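Local atomic coordinates of phosphoenolpyruvate--protein phosphotransferase (Escherichia coli, PDB entry 5T12), a protein that is Enzyme I-Ntr, here its N-terminal domain, which probably passes the phosphoryl group of phosphoenolpyruvate to the carrier protein NPr in nitrogen-metabolic phosphotransfer. Residues A50-E53 and F54-Y57; G133-L136 and L137-D141. The protein carries 1 engineered substitution. One frame throughout, in Å; residues are numbered along the deposited sequence.

Contact 1 of 2, residues A50-E53 and F54-Y57; sequences AANE and FRRY
Glu53 and Tyr57, one turn apart, lead a local contact along helix 36-61, a long helix of the helical part of this Enzyme I N-terminal domain. Its backbone repeats the alpha-helical i to i+4 bond: Phe54 N reaches Ala50 O at 3.0 Å and nearly straight (172°), and Tyr57 N reaches Glu53 O at 3.2 Å. Asn52 O takes the N-H of Arg56 and, weakly, that of Arg55. With its CG anti to the backbone N (chi1 -166°) and the chain extended beyond it, Glu53 runs alongside Tyr57. Glu53 CG lies 3.9 Å from Tyr57 CE2. The carboxylate and the ring are turned only 15° apart. Glu53 OE2 is held by a salt bridge to Arg135 on helix 126-140. Phe54 sits on the buried side: CD1 brings an edge of the ring to 3.3 Å from Ala50 O, and the ring stacks with Phe73 of helix 68-80 and touches Leu80. The arginines occupy the exposed side. Arg56 CG comes to 3.0 Å from Asn52 O. Arg55 bends at chi3 back along the helix toward Asn52, though the very close approach of their ends is doubtful. Ala51 O lies 3.9 Å above the centre of the Arg55 guanidinium, and Ala51 CB is 3.7 Å from Arg55 NH2.

Contact 2 of 2, residues G133-L136 and L137-D141; sequences GQRL and LFHLD
Arg135 lays its guanidinium flat on the ring of Phe138, three residues on along helix 126-140, in an off-centre cation-pi stack. The planes are 10° apart and CZ is 4.1 Å from the ring centroid; Phe138 CD2 lies over the middle of the guanidinium, while NH1 lies over the ring toward its rim. Phe138 CG is anti to the backbone N (chi1 180°), which sets the ring beside the arginine, both side chains pointing the same way. His139 stands almost perpendicular to the guanidinium, its CE1 3.7 Å from Arg135 NE. The buried side is tightly held. Leu137 N bonds to Gly133 O at 3.0 Å. Leu137 CG lies 3.4 Å from Gly133 O, and Leu136 and Leu137 pack on Val103 of helix 99-115. Toward the exposed, poorly ordered Asp141 the grip slackens. Leu140 N bonds just weakly to Leu136 O at 3.3 Å and to Leu137 O, and Asp141 N is also weakly bonded to Leu137 O. Arg135 NH1 also binds the carbonyls of Ala167 and Leu169, and NH2 pairs with Glu53. With an alanine in place of Arg135, one face of Phe138 would probably be uncovered, its ring freer to turn and the Glu53 carboxylate left without its charged mate. One cation thus serves an aromatic face, two carbonyls and a carboxylate, which together fix the rotation of the guanidinium.

Contacts 1 and 2 lie on different helices, 36-61 and 126-140, with centres about 13 Å apart, and the two helices meet directly. Contact 2 is the more buried, and its arginine is turned inward among polar partners; contact 1 is only partly buried, burying Phe54 and its alanines while its own arginines face outward. The interface has two kinds of chemistry. Ala50 CB packs on Leu136 CD1 at 3.7 Å, a small residue against a branched one, whereas Glu53 and Arg135 meet as opposite charges. His139 bridges these zones, its CE1 lying 3.8 Å from Ala50 CA and close to Glu53 OE1.

Contact 1 of 2, residues A50-E53 and F54-Y57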
# COMPACT_ATOMS: atom_id res chain seq x y z
N ALA A 50 -3.04 1.67 -13.69
CA ALA A 50 -2.95 2.49 -12.49
C ALA A 50 -3.92 3.66 -12.55
O ALA A 50 -4.55 4.00 -11.54
CB ALA A 50 -1.52 2.99 -12.29
N ALA A 51 -4.06 4.29 -13.72
CA ALA A 51 -5.03 5.37 -13.86
C ALA A 51 -6.45 4.86 -13.68
O ALA A 51 -7.27 5.51 -13.02
CB ALA A 51 -4.87 6.03 -15.23
N ASN A 52 -6.76 3.69 -14.25
CA ASN A 52 -8.07 3.08 -14.03
C ASN A 52 -8.29 2.79 -12.55
O ASN A 52 -9.37 3.05 -12.02
CB ASN A 52 -8.21 1.81 -14.86
CG ASN A 52 -8.55 2.08 -16.31
OD1 ASN A 52 -9.48 2.83 -16.61
ND2 ASN A 52 -7.79 1.49 -17.22
N GLU A 53 -7.27 2.27 -11.87
CA GLU A 53 -7.40 1.95 -10.45
C GLU A 53 -7.74 3.19 -9.64
O GLU A 53 -8.67 3.18 -8.82
CB GLU A 53 -6.11 1.30 -9.94
CG GLU A 53 -6.24 0.62 -8.59
CD GLU A 53 -4.96 -0.07 -8.17
OE1 GLU A 53 -3.87 0.51 -8.38
OE2 GLU A 53 -5.04 -1.20 -7.63
N PHE A 54 -7.00 4.28 -9.86
CA PHE A 54 -7.31 5.54 -9.19
C PHE A 54 -8.68 6.06 -9.58
O PHE A 54 -9.31 6.80 -8.81
CB PHE A 54 -6.23 6.58 -9.51
CG PHE A 54 -5.04 6.53 -8.60
CD1 PHE A 54 -4.16 5.46 -8.64
CD2 PHE A 54 -4.80 7.56 -7.70
CE1 PHE A 54 -3.07 5.41 -7.80
CE2 PHE A 54 -3.71 7.51 -6.86
CZ PHE A 54 -2.84 6.44 -6.91
N ARG A 55 -9.17 5.69 -10.77
CA ARG A 55 -10.46 6.19 -11.23
C ARG A 55 -11.60 5.59 -10.41
O ARG A 55 -12.53 6.30 -10.02
CB ARG A 55 -10.63 5.89 -12.72
CG ARG A 55 -11.34 6.98 -13.50
CD ARG A 55 -11.30 6.75 -15.01
NE ARG A 55 -10.04 7.19 -15.62
CZ ARG A 55 -9.20 6.38 -16.26
NH1 ARG A 55 -9.47 5.10 -16.37
NH2 ARG A 55 -8.08 6.87 -16.78
N ARG A 56 -11.55 4.28 -10.13
CA ARG A 56 -12.63 3.65 -9.38
C ARG A 56 -12.56 3.99 -7.89
O ARG A 56 -13.60 4.09 -7.23
CB ARG A 56 -12.60 2.13 -9.55
CG ARG A 56 -11.62 1.61 -10.59
CD ARG A 56 -12.19 1.71 -12.00
NE ARG A 56 -12.34 0.40 -12.62
CZ ARG A 56 -13.46 -0.31 -12.59
NH1 ARG A 56 -13.51 -1.50 -13.18
NH2 ARG A 56 -14.53 0.17 -11.98
N TYR A 57 -11.35 4.16 -7.35
CA TYR A 57 -11.22 4.47 -5.93
C TYR A 57 -11.86 5.81 -5.60
O TYR A 57 -12.61 5.93 -4.62
CB TYR A 57 -9.75 4.45 -5.52
CG TYR A 57 -9.23 3.07 -5.19
CD1 TYR A 57 -10.09 2.06 -4.76
CD2 TYR A 57 -7.88 2.76 -5.32
CE1 TYR A 57 -9.62 0.80 -4.46
CE2 TYR A 57 -7.40 1.49 -5.02
CZ TYR A 57 -8.28 0.52 -4.59
OH TYR A 57 -7.80 -0.74 -4.30

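Contact 2 of 2, residues G133-L136 and L137-D141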
# COMPACT_ATOMS: atom_id res chain seq x y z
N GLY A 133 4.75 5.84 -7.93
CA GLY A 133 5.78 5.02 -8.55
C GLY A 133 5.76 3.60 -8.02
O GLY A 133 5.93 2.64 -8.79
N GLN A 134 5.56 3.44 -6.71
CA GLN A 134 5.41 2.10 -6.14
C GLN A 134 4.24 1.36 -6.77
O GLN A 134 4.34 0.16 -7.06
CB GLN A 134 5.22 2.20 -4.63
CG GLN A 134 6.47 2.56 -3.85
CD GLN A 134 7.24 1.33 -3.40
OE1 GLN A 134 8.27 0.98 -3.98
NE2 GLN A 134 6.74 0.67 -2.36
N ARG A 135 3.13 2.06 -7.01
CA ARG A 135 1.97 1.43 -7.62
C ARG A 135 2.23 1.09 -9.09
O ARG A 135 1.76 0.07 -9.59
CB ARG A 135 0.75 2.33 -7.49
CG ARG A 135 -0.58 1.60 -7.63
CD ARG A 135 -0.73 0.55 -6.55
NE ARG A 135 -1.91 -0.29 -6.76
CZ ARG A 135 -2.19 -1.37 -6.04
NH1 ARG A 135 -1.37 -1.75 -5.06
NH2 ARG A 135 -3.28 -2.07 -6.29
N LEU A 136 2.99 1.94 -9.78
CA LEU A 136 3.37 1.65 -11.16
C LEU A 136 4.19 0.37 -11.23
O LEU A 136 3.95 -0.49 -12.10
CB LEU A 136 4.15 2.82 -11.75
CG LEU A 136 3.42 3.71 -12.77
CD1 LEU A 136 2.01 4.01 -12.30
CD2 LEU A 136 4.19 5.00 -13.01
N LEU A 137 5.16 0.21 -10.33
CA LEU A 137 5.94 -1.01 -10.27
C LEU A 137 5.08 -2.21 -9.88
O LEU A 137 5.38 -3.34 -10.28
CB LEU A 137 7.10 -0.85 -9.29
CG LEU A 137 8.14 0.23 -9.62
CD1 LEU A 137 9.18 0.32 -8.51
CD2 LEU A 137 8.79 -0.05 -10.96
N PHE A 138 4.02 -1.97 -9.11
CA PHE A 138 3.14 -3.06 -8.70
C PHE A 138 2.47 -3.72 -9.90
O PHE A 138 2.35 -4.95 -9.95
CB PHE A 138 2.09 -2.54 -7.71
CG PHE A 138 1.13 -3.59 -7.24
CD1 PHE A 138 1.49 -4.47 -6.23
CD2 PHE A 138 -0.14 -3.70 -7.79
CE1 PHE A 138 0.61 -5.43 -5.78
CE2 PHE A 138 -1.02 -4.67 -7.35
CZ PHE A 138 -0.65 -5.54 -6.34
N HIS A 139 2.04 -2.92 -10.87
CA HIS A 139 1.36 -3.46 -12.04
C HIS A 139 2.33 -4.01 -13.08
O HIS A 139 1.90 -4.75 -13.97
CB HIS A 139 0.47 -2.39 -12.67
CG HIS A 139 -0.65 -1.93 -11.78
ND1 HIS A 139 -0.66 -0.69 -11.19
CD2 HIS A 139 -1.78 -2.56 -11.38
CE1 HIS A 139 -1.76 -0.57 -10.47
NE2 HIS A 139 -2.45 -1.69 -10.57
N LEU A 140 3.61 -3.66 -13.00
CA LEU A 140 4.59 -4.25 -13.90
C LEU A 140 4.91 -5.69 -13.53
O LEU A 140 5.26 -6.50 -14.40
CB LEU A 140 5.87 -3.41 -13.91
CG LEU A 140 5.78 -2.02 -14.53
CD1 LEU A 140 7.09 -1.26 -14.36
CD2 LEU A 140 5.40 -2.11 -16.00
N ASP A 141 4.78 -6.04 -12.25
CA ASP A 141 5.09 -7.36 -11.73
C ASP A 141 3.99 -8.39 -12.02
O ASP A 141 4.08 -9.52 -11.53
CB ASP A 141 5.34 -7.28 -10.22
CG ASP A 141 6.40 -8.24 -9.74
OD1 ASP A 141 6.38 -9.42 -10.15
OD2 ASP A 141 7.27 -7.82 -8.95